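Local structure of phytochromobilin synthase (Solanum lycopersicum, 6KME) at residues C225-D239 with F263-Y277. The protein probably catalyses the ferredoxin-dependent reduction of biliverdin IX alpha to phytochromobilin, the bilin chromophore of plant phytochromes, and is seen here with biliverdin bound. The protein carries 1 engineered substitution. Numbering follows the deposited sequence.
Sequences CEAQHRYLTWRSEKD and FNGVNELGNKTFLDY. With BLA (biliverdine IX alpha), chain B.
The side chains of His-229 and Tyr-277 cross at about a right angle, their rings meeting rim to rim, where the loop after helix 251-262 wraps helix 218-238 in the ferredoxin-dependent bilin reductase fold. His-229 ND1 and Tyr-277 OH lie 2.6 Å apart in a nearly straight hydrogen bond (173°), while His-229 NE2 donates to Val-266 O at 2.9 Å along a more bent path. With both ring nitrogens engaged, the imidazole is pinned in its rotation; Gly-270 CA sits 3.6 Å from its centroid, squarely over one face. Tyr-277 fits as a knob among Glu-226, His-229, Arg-230 and Thr-233, with Arg-230 CB over its face. Phe-274 fills the next hole, with Glu-237 CG over the centre of its ring in a CH-pi contact, and Thr-273 and Asp-276 form a capping box on the short helix it begins.

Toward the bilin, Phe-263 puts CE1 beneath the Arg-235 guanidinium, 3.5 Å from NE, and the biliverdin methyl CMB lies over the opposite face, 3.4 Å from Arg-235 NH2. A bend at chi3 (66°) turns the guanidinium side-on to Asp-239, with NE bonded to OD1 and NH2 to OD2. Asn-116, a residue of strand 112-119, also accepts from NH2. An alanine in place of Arg-235 is likely to leave the Asp-239 carboxylate without its charged mate and to open a gap between Phe-263 and the bilin.

At the far end Lys-272 NZ reaches Glu-226 OE2 on its syn side, a 2.8 Å salt bridge, and a water links Tyr-277 OH to Glu-226 OE1, weakly at the carboxylate.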
ATOM      1  N   CYS A 225      -1.275 -16.912   2.729  1.00 27.73           N
ATOM      2  CA  CYS A 225      -0.618 -16.318   3.884  1.00 32.07           C
ATOM      3  C   CYS A 225       0.836 -15.993   3.573  1.00 36.40           C
ATOM      4  O   CYS A 225       1.330 -14.919   3.947  1.00 30.69           O
ATOM      5  CB  CYS A 225      -0.724 -17.263   5.083  1.00 36.14           C
ATOM      6  SG  CYS A 225      -0.020 -16.622   6.604  1.00 36.71           S
ATOM      7  N   GLU A 226       1.531 -16.905   2.881  1.00 28.40           N
ATOM      8  CA  GLU A 226       2.909 -16.643   2.475  1.00 30.99           C
ATOM      9  C   GLU A 226       2.980 -15.464   1.512  1.00 27.39           C
ATOM     10  O   GLU A 226       3.871 -14.614   1.628  1.00 24.29           O
ATOM     11  CB  GLU A 226       3.517 -17.896   1.845  1.00 35.65           C
ATOM     12  CG  GLU A 226       4.794 -17.624   1.053  1.00 45.52           C
ATOM     13  CD  GLU A 226       5.886 -18.655   1.294  1.00 56.74           C
ATOM     14  OE1 GLU A 226       5.829 -19.369   2.317  1.00 61.34           O
ATOM     15  OE2 GLU A 226       6.809 -18.750   0.456  1.00 61.03           O
ATOM     16  N   ALA A 227       2.033 -15.377   0.574  1.00 25.77           N
ATOM     17  CA  ALA A 227       2.007 -14.246  -0.351  1.00 27.27           C
ATOM     18  C   ALA A 227       1.873 -12.921   0.393  1.00 27.77           C
ATOM     19  O   ALA A 227       2.560 -11.945   0.063  1.00 26.27           O
ATOM     20  CB  ALA A 227       0.867 -14.419  -1.365  1.00 25.27           C
ATOM     21  N   GLN A 228       1.001 -12.869   1.407  1.00 23.32           N
ATOM     22  CA  GLN A 228       0.882 -11.659   2.213  1.00 18.97           C
ATOM     23  C   GLN A 228       2.151 -11.401   3.025  1.00 22.22           C
ATOM     24  O   GLN A 228       2.607 -10.253   3.115  1.00 21.42           O
ATOM     25  CB  GLN A 228      -0.334 -11.735   3.152  1.00 19.62           C
ATOM     26  CG  GLN A 228      -0.528 -10.430   3.939  1.00 22.29           C
ATOM     27  CD  GLN A 228      -1.814 -10.353   4.768  1.00 30.65           C
ATOM     28  OE1 GLN A 228      -1.896  -9.563   5.706  1.00 27.96           O
ATOM     29  NE2 GLN A 228      -2.824 -11.148   4.406  1.00 28.40           N
ATOM     30  N   HIS A 229       2.732 -12.449   3.626  1.00 20.33           N
ATOM     31  CA  HIS A 229       3.946 -12.266   4.422  1.00 20.44           C
ATOM     32  C   HIS A 229       5.093 -11.740   3.564  1.00 26.28           C
ATOM     33  O   HIS A 229       5.832 -10.840   3.985  1.00 21.65           O
ATOM     34  CB  HIS A 229       4.349 -13.576   5.103  1.00 22.18           C
ATOM     35  CG  HIS A 229       5.554 -13.441   5.981  1.00 27.70           C
ATOM     36  ND1 HIS A 229       6.772 -14.002   5.666  1.00 26.23           N
ATOM     37  CD2 HIS A 229       5.738 -12.776   7.146  1.00 24.28           C
ATOM     38  CE1 HIS A 229       7.650 -13.705   6.607  1.00 28.36           C
ATOM     39  NE2 HIS A 229       7.047 -12.961   7.517  1.00 27.71           N
ATOM     40  N   ARG A 230       5.242 -12.283   2.352  1.00 20.40           N
ATOM     41  CA  ARG A 230       6.261 -11.796   1.427  1.00 23.31           C
ATOM     42  C   ARG A 230       6.060 -10.319   1.110  1.00 17.93           C
ATOM     43  O   ARG A 230       7.024  -9.544   1.078  1.00 19.43           O
ATOM     44  CB  ARG A 230       6.230 -12.639   0.147  1.00 25.24           C
ATOM     45  CG  ARG A 230       7.240 -12.211  -0.949  1.00 23.71           C
ATOM     46  CD  ARG A 230       7.137 -13.167  -2.163  1.00 28.99           C
ATOM     47  NE  ARG A 230       7.841 -12.650  -3.335  1.00 41.16           N
ATOM     48  CZ  ARG A 230       7.278 -11.901  -4.286  1.00 49.25           C
ATOM     49  NH1 ARG A 230       5.988 -11.586  -4.212  1.00 43.17           N
ATOM     50  NH2 ARG A 230       8.001 -11.470  -5.321  1.00 48.95           N
ATOM     51  N   TYR A 231       4.809  -9.911   0.879  1.00 19.73           N
ATOM     52  CA  TYR A 231       4.488  -8.510   0.612  1.00 21.84           C
ATOM     53  C   TYR A 231       4.838  -7.621   1.801  1.00 25.00           C
ATOM     54  O   TYR A 231       5.449  -6.561   1.634  1.00 19.99           O
ATOM     55  CB  TYR A 231       3.003  -8.398   0.258  1.00 18.19           C
ATOM     56  CG  TYR A 231       2.427  -6.996   0.183  1.00 17.19           C
ATOM     57  CD1 TYR A 231       2.274  -6.354  -1.045  1.00 20.19           C
ATOM     58  CD2 TYR A 231       1.983  -6.332   1.332  1.00 23.00           C
ATOM     59  CE1 TYR A 231       1.726  -5.085  -1.134  1.00 20.35           C
ATOM     60  CE2 TYR A 231       1.441  -5.059   1.259  1.00 20.24           C
ATOM     61  CZ  TYR A 231       1.304  -4.444   0.019  1.00 22.36           C
ATOM     62  OH  TYR A 231       0.759  -3.183  -0.077  1.00 22.03           O
ATOM     63  N   LEU A 232       4.439  -8.025   3.014  1.00 17.90           N
ATOM     64  CA  LEU A 232       4.775  -7.245   4.205  1.00 18.52           C
ATOM     65  C   LEU A 232       6.284  -7.183   4.402  1.00 17.11           C
ATOM     66  O   LEU A 232       6.822  -6.169   4.866  1.00 19.90           O
ATOM     67  CB  LEU A 232       4.126  -7.863   5.456  1.00 18.24           C
ATOM     68  CG  LEU A 232       2.603  -7.958   5.449  1.00 20.95           C
ATOM     69  CD1 LEU A 232       2.102  -8.783   6.653  1.00 21.18           C
ATOM     70  CD2 LEU A 232       2.003  -6.556   5.436  1.00 19.67           C
ATOM     71  N   THR A 233       6.972  -8.275   4.094  1.00 17.32           N
ATOM     72  CA  THR A 233       8.413  -8.313   4.290  1.00 17.78           C
ATOM     73  C   THR A 233       9.110  -7.346   3.341  1.00 23.24           C
ATOM     74  O   THR A 233      10.010  -6.599   3.753  1.00 20.76           O
ATOM     75  CB  THR A 233       8.928  -9.734   4.088  1.00 19.61           C
ATOM     76  OG1 THR A 233       8.390 -10.590   5.106  1.00 21.87           O
ATOM     77  CG2 THR A 233      10.447  -9.754   4.158  1.00 21.14           C
ATOM     78  N   TRP A 234       8.699  -7.339   2.069  1.00 19.67           N
ATOM     79  CA  TRP A 234       9.261  -6.383   1.116  1.00 19.31           C
ATOM     80  C   TRP A 234       9.065  -4.952   1.597  1.00 22.40           C
ATOM     81  O   TRP A 234      10.029  -4.180   1.705  1.00 19.52           O
ATOM     82  CB  TRP A 234       8.630  -6.564  -0.268  1.00 16.85           C
ATOM     83  CG  TRP A 234       8.943  -5.405  -1.169  1.00 20.49           C
ATOM     84  CD1 TRP A 234       8.131  -4.336  -1.457  1.00 25.41           C
ATOM     85  CD2 TRP A 234      10.185  -5.162  -1.855  1.00 20.71           C
ATOM     86  NE1 TRP A 234       8.788  -3.456  -2.294  1.00 21.86           N
ATOM     87  CE2 TRP A 234      10.044  -3.943  -2.558  1.00 26.27           C
ATOM     88  CE3 TRP A 234      11.388  -5.872  -1.964  1.00 23.14           C
ATOM     89  CZ2 TRP A 234      11.074  -3.406  -3.347  1.00 26.94           C
ATOM     90  CZ3 TRP A 234      12.413  -5.338  -2.759  1.00 26.28           C
ATOM     91  CH2 TRP A 234      12.243  -4.118  -3.434  1.00 20.17           C
ATOM     92  N   ARG A 235       7.818  -4.585   1.912  1.00 20.02           N
ATOM     93  CA  ARG A 235       7.520  -3.201   2.265  1.00 16.93           C
ATOM     94  C   ARG A 235       8.166  -2.804   3.581  1.00 20.09           C
ATOM     95  O   ARG A 235       8.661  -1.677   3.715  1.00 18.92           O
ATOM     96  CB  ARG A 235       6.001  -2.983   2.301  1.00 19.73           C
ATOM     97  CG  ARG A 235       5.345  -3.073   0.918  1.00 19.93           C
ATOM     98  CD  ARG A 235       3.941  -2.461   0.892  1.00 22.26           C
ATOM     99  NE  ARG A 235       3.998  -1.016   1.107  1.00 19.86           N
ATOM    100  CZ  ARG A 235       2.937  -0.256   1.346  1.00 24.55           C
ATOM    101  NH1 ARG A 235       1.719  -0.800   1.384  1.00 20.16           N
ATOM    102  NH2 ARG A 235       3.091   1.046   1.543  1.00 21.12           N
ATOM    103  N   SER A 236       8.206  -3.704   4.567  1.00 18.92           N
ATOM    104  CA  SER A 236       8.813  -3.282   5.823  1.00 23.56           C
ATOM    105  C   SER A 236      10.312  -3.051   5.668  1.00 20.45           C
ATOM    106  O   SER A 236      10.887  -2.274   6.436  1.00 18.24           O
ATOM    107  CB  SER A 236       8.520  -4.286   6.944  1.00 29.66           C
ATOM    108  OG  SER A 236       9.247  -5.473   6.761  1.00 36.52           O
ATOM    109  N   GLU A 237      10.948  -3.660   4.667  1.00 20.55           N
ATOM    110  CA  GLU A 237      12.373  -3.436   4.422  1.00 21.71           C
ATOM    111  C   GLU A 237      12.650  -2.235   3.513  1.00 18.27           C
ATOM    112  O   GLU A 237      13.614  -1.501   3.751  1.00 19.18           O
ATOM    113  CB  GLU A 237      13.009  -4.697   3.819  1.00 19.11           C
ATOM    114  CG  GLU A 237      14.542  -4.632   3.651  1.00 20.07           C
ATOM    115  CD  GLU A 237      15.304  -4.778   4.971  1.00 33.56           C
ATOM    116  OE1 GLU A 237      14.841  -5.522   5.860  1.00 35.88           O
ATOM    117  OE2 GLU A 237      16.371  -4.146   5.119  1.00 28.22           O
ATOM    118  N   LYS A 238      11.828  -2.003   2.482  1.00 17.52           N
ATOM    119  CA  LYS A 238      12.208  -1.126   1.373  1.00 18.88           C
ATOM    120  C   LYS A 238      11.234   0.008   1.036  1.00 22.17           C
ATOM    121  O   LYS A 238      11.513   0.754   0.085  1.00 21.03           O
ATOM    122  CB  LYS A 238      12.427  -1.963   0.096  1.00 20.72           C
ATOM    123  CG  LYS A 238      13.662  -2.888   0.127  1.00 20.54           C
ATOM    124  CD  LYS A 238      14.939  -2.089   0.379  1.00 19.69           C
ATOM    125  CE  LYS A 238      16.209  -2.929   0.265  1.00 21.26           C
ATOM    126  NZ  LYS A 238      17.410  -2.149   0.721  1.00 19.73           N
ATOM    127  N   ASP A 239      10.101   0.152   1.741  1.00 22.41           N
ATOM    128  CA  ASP A 239       9.158   1.217   1.393  1.00 22.19           C
ATOM    129  C   ASP A 239       9.868   2.571   1.436  1.00 24.16           C
ATOM    130  O   ASP A 239      10.635   2.840   2.368  1.00 21.81           O
ATOM    131  CB  ASP A 239       7.949   1.238   2.337  1.00 21.09           C
ATOM    132  CG  ASP A 239       6.596   1.025   1.600  1.00 25.59           C
ATOM    133  OD1 ASP A 239       6.483   0.116   0.746  1.00 27.65           O
ATOM    134  OD2 ASP A 239       5.635   1.766   1.902  1.00 33.29           O
ATOM    135  N   PHE A 263       3.250  -2.602   8.856  1.00 21.26           N
ATOM    136  CA  PHE A 263       3.315  -3.901   8.207  1.00 17.65           C
ATOM    137  C   PHE A 263       3.245  -5.001   9.244  1.00 19.89           C
ATOM    138  O   PHE A 263       3.882  -6.047   9.126  1.00 20.25           O
ATOM    139  CB  PHE A 263       4.540  -3.965   7.297  1.00 15.40           C
ATOM    140  CG  PHE A 263       4.526  -2.837   6.314  1.00 19.73           C
ATOM    141  CD1 PHE A 263       3.526  -2.777   5.353  1.00 17.98           C
ATOM    142  CD2 PHE A 263       5.383  -1.768   6.448  1.00 17.44           C
ATOM    143  CE1 PHE A 263       3.441  -1.702   4.486  1.00 20.41           C
ATOM    144  CE2 PHE A 263       5.314  -0.689   5.585  1.00 25.38           C
ATOM    145  CZ  PHE A 263       4.341  -0.655   4.605  1.00 24.12           C
ATOM    146  N   ASN A 264       2.437  -4.745  10.277  1.00 19.58           N
ATOM    147  CA  ASN A 264       2.070  -5.757  11.258  1.00 23.78           C
ATOM    148  C   ASN A 264       1.729  -7.061  10.550  1.00 23.38           C
ATOM    149  O   ASN A 264       0.998  -7.069   9.554  1.00 25.85           O
ATOM    150  CB  ASN A 264       0.877  -5.261  12.083  1.00 21.49           C
ATOM    151  CG  ASN A 264       0.368  -6.299  13.057  1.00 23.50           C
ATOM    152  OD1 ASN A 264      -0.435  -7.151  12.696  1.00 28.15           O
ATOM    153  ND2 ASN A 264       0.819  -6.223  14.303  1.00 24.47           N
ATOM    154  N   GLY A 265       2.299  -8.152  11.043  1.00 23.54           N
ATOM    155  CA  GLY A 265       2.214  -9.445  10.403  1.00 24.74           C
ATOM    156  C   GLY A 265       3.534  -9.927   9.835  1.00 24.88           C
ATOM    157  O   GLY A 265       3.689 -11.134   9.594  1.00 23.07           O
ATOM    158  N   VAL A 266       4.491  -9.023   9.606  1.00 25.29           N
ATOM    159  CA  VAL A 266       5.806  -9.478   9.166  1.00 23.65           C
ATOM    160  C   VAL A 266       6.423 -10.403  10.216  1.00 27.11           C
ATOM    161  O   VAL A 266       7.144 -11.348   9.874  1.00 32.72           O
ATOM    162  CB  VAL A 266       6.709  -8.266   8.831  1.00 26.11           C
ATOM    163  CG1 VAL A 266       6.939  -7.434  10.060  1.00 22.21           C
ATOM    164  CG2 VAL A 266       8.015  -8.731   8.248  1.00 34.04           C
ATOM    165  N   ASN A 267       6.108 -10.192  11.503  1.00 24.52           N
ATOM    166  CA  ASN A 267       6.611 -11.097  12.532  1.00 30.97           C
ATOM    167  C   ASN A 267       5.765 -12.362  12.656  1.00 35.60           C
ATOM    168  O   ASN A 267       6.309 -13.445  12.895  1.00 40.12           O
ATOM    169  CB  ASN A 267       6.676 -10.395  13.889  1.00 37.32           C
ATOM    170  CG  ASN A 267       7.784  -9.361  13.964  1.00 37.91           C
ATOM    171  OD1 ASN A 267       8.770  -9.430  13.229  1.00 38.24           O
ATOM    172  ND2 ASN A 267       7.625  -8.389  14.862  1.00 40.32           N
ATOM    173  N   GLU A 268       4.447 -12.263  12.492  1.00 34.96           N
ATOM    174  CA  GLU A 268       3.564 -13.362  12.881  1.00 41.20           C
ATOM    175  C   GLU A 268       3.163 -14.293  11.743  1.00 37.10           C
ATOM    176  O   GLU A 268       2.879 -15.466  12.002  1.00 41.59           O
ATOM    177  CB  GLU A 268       2.285 -12.817  13.536  1.00 37.42           C
ATOM    178  N   LEU A 269       3.116 -13.824  10.499  1.00 29.69           N
ATOM    179  CA  LEU A 269       2.541 -14.623   9.424  1.00 36.77           C
ATOM    180  C   LEU A 269       3.537 -15.567   8.762  1.00 39.50           C
ATOM    181  O   LEU A 269       3.139 -16.341   7.885  1.00 35.89           O
ATOM    182  CB  LEU A 269       1.925 -13.707   8.359  1.00 33.69           C
ATOM    183  CG  LEU A 269       0.706 -12.883   8.787  1.00 35.68           C
ATOM    184  CD1 LEU A 269       0.148 -12.114   7.602  1.00 36.41           C
ATOM    185  CD2 LEU A 269      -0.347 -13.772   9.377  1.00 35.53           C
ATOM    186  N   GLY A 270       4.809 -15.524   9.144  1.00 34.12           N
ATOM    187  CA  GLY A 270       5.812 -16.354   8.493  1.00 32.54           C
ATOM    188  C   GLY A 270       7.158 -16.172   9.159  1.00 30.54           C
ATOM    189  O   GLY A 270       7.373 -15.231   9.929  1.00 30.77           O
ATOM    190  N   ASN A 271       8.070 -17.092   8.837  1.00 28.20           N
ATOM    191  CA  ASN A 271       9.417 -17.107   9.394  1.00 32.92           C
ATOM    192  C   ASN A 271      10.499 -16.686   8.405  1.00 33.42           C
ATOM    193  O   ASN A 271      11.620 -16.394   8.833  1.00 31.73           O
ATOM    194  CB  ASN A 271       9.764 -18.508   9.925  1.00 32.28           C
ATOM    195  CG  ASN A 271       8.924 -18.902  11.117  1.00 51.40           C
ATOM    196  OD1 ASN A 271       8.600 -18.066  11.966  1.00 57.66           O
ATOM    197  ND2 ASN A 271       8.559 -20.182  11.188  1.00 51.06           N
ATOM    198  N   LYS A 272      10.208 -16.652   7.108  1.00 31.97           N
ATOM    199  CA  LYS A 272      11.224 -16.281   6.133  1.00 27.45           C
ATOM    200  C   LYS A 272      11.647 -14.826   6.304  1.00 28.71           C
ATOM    201  O   LYS A 272      10.835 -13.954   6.640  1.00 25.56           O
ATOM    202  CB  LYS A 272      10.712 -16.521   4.716  1.00 26.20           C
ATOM    203  CG  LYS A 272      10.555 -17.992   4.355  1.00 32.54           C
ATOM    204  CD  LYS A 272      10.061 -18.147   2.919  1.00 37.17           C
ATOM    205  CE  LYS A 272       9.769 -19.606   2.575  1.00 47.93           C
ATOM    206  NZ  LYS A 272       9.371 -19.762   1.145  1.00 54.58           N
ATOM    207  N   THR A 273      12.936 -14.572   6.079  1.00 24.51           N
ATOM    208  CA  THR A 273      13.501 -13.233   6.111  1.00 23.63           C
ATOM    209  C   THR A 273      13.370 -12.560   4.747  1.00 23.58           C
ATOM    210  O   THR A 273      13.055 -13.194   3.738  1.00 22.13           O
ATOM    211  CB  THR A 273      14.980 -13.274   6.502  1.00 23.81           C
ATOM    212  OG1 THR A 273      15.712 -13.967   5.485  1.00 25.44           O
ATOM    213  CG2 THR A 273      15.162 -13.991   7.829  1.00 28.25           C
ATOM    214  N   PHE A 274      13.624 -11.248   4.732  1.00 20.05           N
ATOM    215  CA  PHE A 274      13.737 -10.521   3.472  1.00 18.36           C
ATOM    216  C   PHE A 274      14.719 -11.209   2.522  1.00 18.11           C
ATOM    217  O   PHE A 274      14.415 -11.396   1.341  1.00 22.02           O
ATOM    218  CB  PHE A 274      14.146  -9.072   3.751  1.00 16.69           C
ATOM    219  CG  PHE A 274      14.261  -8.218   2.516  1.00 20.82           C
ATOM    220  CD1 PHE A 274      13.165  -7.528   2.033  1.00 18.73           C
ATOM    221  CD2 PHE A 274      15.468  -8.115   1.834  1.00 25.09           C
ATOM    222  CE1 PHE A 274      13.271  -6.734   0.890  1.00 21.79           C
ATOM    223  CE2 PHE A 274      15.576  -7.335   0.683  1.00 23.40           C
ATOM    224  CZ  PHE A 274      14.474  -6.643   0.213  1.00 23.92           C
ATOM    225  N   LEU A 275      15.882 -11.642   3.021  1.00 21.68           N
ATOM    226  CA  LEU A 275      16.833 -12.290   2.110  1.00 20.32           C
ATOM    227  C   LEU A 275      16.378 -13.679   1.665  1.00 24.76           C
ATOM    228  O   LEU A 275      16.792 -14.138   0.593  1.00 22.20           O
ATOM    229  CB  LEU A 275      18.224 -12.364   2.742  1.00 21.95           C
ATOM    230  CG  LEU A 275      18.961 -11.014   2.874  1.00 24.19           C
ATOM    231  CD1 LEU A 275      20.363 -11.242   3.505  1.00 24.62           C
ATOM    232  CD2 LEU A 275      19.076 -10.278   1.535  1.00 24.43           C
ATOM    233  N   ASP A 276      15.525 -14.356   2.438  1.00 23.08           N
ATOM    234  CA  ASP A 276      14.949 -15.608   1.954  1.00 27.28           C
ATOM    235  C   ASP A 276      14.087 -15.373   0.716  1.00 22.37           C
ATOM    236  O   ASP A 276      14.101 -16.178  -0.221  1.00 25.32           O
ATOM    237  CB  ASP A 276      14.118 -16.286   3.050  1.00 25.14           C
ATOM    238  CG  ASP A 276      14.963 -16.863   4.163  1.00 33.97           C
ATOM    239  OD1 ASP A 276      16.137 -17.222   3.922  1.00 33.91           O
ATOM    240  OD2 ASP A 276      14.441 -16.957   5.294  1.00 32.33           O
ATOM    241  N   TYR A 277      13.323 -14.278   0.698  1.00 21.44           N
ATOM    242  CA  TYR A 277      12.443 -14.000  -0.436  1.00 23.15           C
ATOM    243  C   TYR A 277      13.193 -13.339  -1.585  1.00 24.17           C
ATOM    244  O   TYR A 277      12.872 -13.572  -2.757  1.00 20.57           O
ATOM    245  CB  TYR A 277      11.289 -13.082  -0.022  1.00 17.93           C
ATOM    246  CG  TYR A 277      10.256 -13.675   0.905  1.00 23.19           C
ATOM    247  CD1 TYR A 277       9.423 -14.717   0.484  1.00 25.22           C
ATOM    248  CD2 TYR A 277      10.080 -13.166   2.191  1.00 22.22           C
ATOM    249  CE1 TYR A 277       8.468 -15.266   1.338  1.00 24.43           C
ATOM    250  CE2 TYR A 277       9.117 -13.702   3.048  1.00 25.50           C
ATOM    251  CZ  TYR A 277       8.312 -14.747   2.609  1.00 26.74           C
ATOM    252  OH  TYR A 277       7.360 -15.278   3.451  1.00 30.63           O
TER
HETATM  253  CHA BLA B 401       8.678   8.049  -3.264  1.00 26.90           C
HETATM  254  NA  BLA B 401       7.051   6.060  -2.920  1.00 22.67           N
HETATM  255  C1A BLA B 401       7.998   6.758  -3.688  1.00 25.68           C
HETATM  256  C2A BLA B 401       8.200   6.002  -4.925  1.00 19.64           C
HETATM  257  C3A BLA B 401       7.337   4.822  -4.857  1.00 18.48           C
HETATM  258  C4A BLA B 401       6.638   4.880  -3.605  1.00 26.86           C
HETATM  259  CMA BLA B 401       7.141   3.707  -5.887  1.00 21.24           C
HETATM  260  CAA BLA B 401       9.206   6.450  -6.023  1.00 19.04           C
HETATM  261  CBA BLA B 401      10.595   6.038  -5.616  1.00 18.80           C
HETATM  262  CGA BLA B 401      10.922   4.592  -6.140  1.00 21.66           C
HETATM  263  O1A BLA B 401      10.727   4.504  -7.317  1.00 18.06           O
HETATM  264  O2A BLA B 401      11.310   3.854  -5.282  1.00 21.19           O
HETATM  265  CHB BLA B 401       5.589   3.909  -3.045  1.00 23.03           C
HETATM  266  NB  BLA B 401       6.445   1.706  -3.610  1.00 27.32           N
HETATM  267  C1B BLA B 401       5.538   2.526  -2.901  1.00 32.80           C
HETATM  268  C2B BLA B 401       4.410   1.488  -2.485  1.00 26.85           C
HETATM  269  C3B BLA B 401       4.849   0.191  -2.722  1.00 24.99           C
HETATM  270  C4B BLA B 401       6.208   0.311  -3.414  1.00 26.69           C
HETATM  271  CMB BLA B 401       3.202   1.961  -1.697  1.00 32.39           C
HETATM  272  OB  BLA B 401       7.029  -0.529  -3.743  1.00 24.53           O
HETATM  273  CAB BLA B 401       4.377  -1.234  -2.570  1.00 24.98           C
HETATM  274  CBB BLA B 401       4.875  -2.479  -2.755  1.00 35.01           C
HETATM  275  NC  BLA B 401       5.942   7.737   1.267  1.00 34.64           N
HETATM  276  C1C BLA B 401       4.940   7.033   1.974  1.00 46.34           C
HETATM  277  C2C BLA B 401       4.994   7.572   3.410  1.00 36.77           C
HETATM  278  C3C BLA B 401       5.998   8.540   3.452  1.00 23.62           C
HETATM  279  C4C BLA B 401       6.644   8.672   2.052  1.00 25.11           C
HETATM  280  CMC BLA B 401       4.022   6.995   4.447  1.00 38.79           C
HETATM  281  OC  BLA B 401       4.288   6.207   1.355  1.00 58.59           O
HETATM  282  CAC BLA B 401       6.400   9.324   4.650  1.00 28.03           C
HETATM  283  CBC BLA B 401       6.443   9.045   5.972  1.00 36.83           C
HETATM  284  CHD BLA B 401       7.647   9.410   1.482  1.00 19.95           C
HETATM  285  ND  BLA B 401       7.885   8.420  -0.900  1.00 27.70           N
HETATM  286  C1D BLA B 401       8.208   9.265   0.079  1.00 25.66           C
HETATM  287  C2D BLA B 401       9.315  10.223  -0.322  1.00 24.64           C
HETATM  288  C3D BLA B 401       9.650   9.916  -1.628  1.00 27.05           C
HETATM  289  C4D BLA B 401       8.739   8.730  -2.060  1.00 25.16           C
HETATM  290  CMD BLA B 401       9.829  11.258   0.661  1.00 23.81           C
HETATM  291  CAD BLA B 401      10.680  10.504  -2.601  1.00 23.27           C
HETATM  292  CBD BLA B 401      12.116  10.173  -2.243  1.00 26.66           C
HETATM  293  CGD BLA B 401      12.526   8.648  -2.439  1.00 32.64           C
HETATM  294  O1D BLA B 401      13.076   8.206  -1.446  1.00 31.16           O
HETATM  295  O2D BLA B 401      12.228   8.191  -3.535  1.00 29.38           O
HETATM  296  O   HOH W   1       6.570 -17.556   4.358  1.00 44.21           O
HETATM  297  O   HOH W   2      10.211 -13.962  -3.678  1.00 38.99           O
HETATM  298  O   HOH W   3      10.046 -11.462   7.211  1.00 25.84           O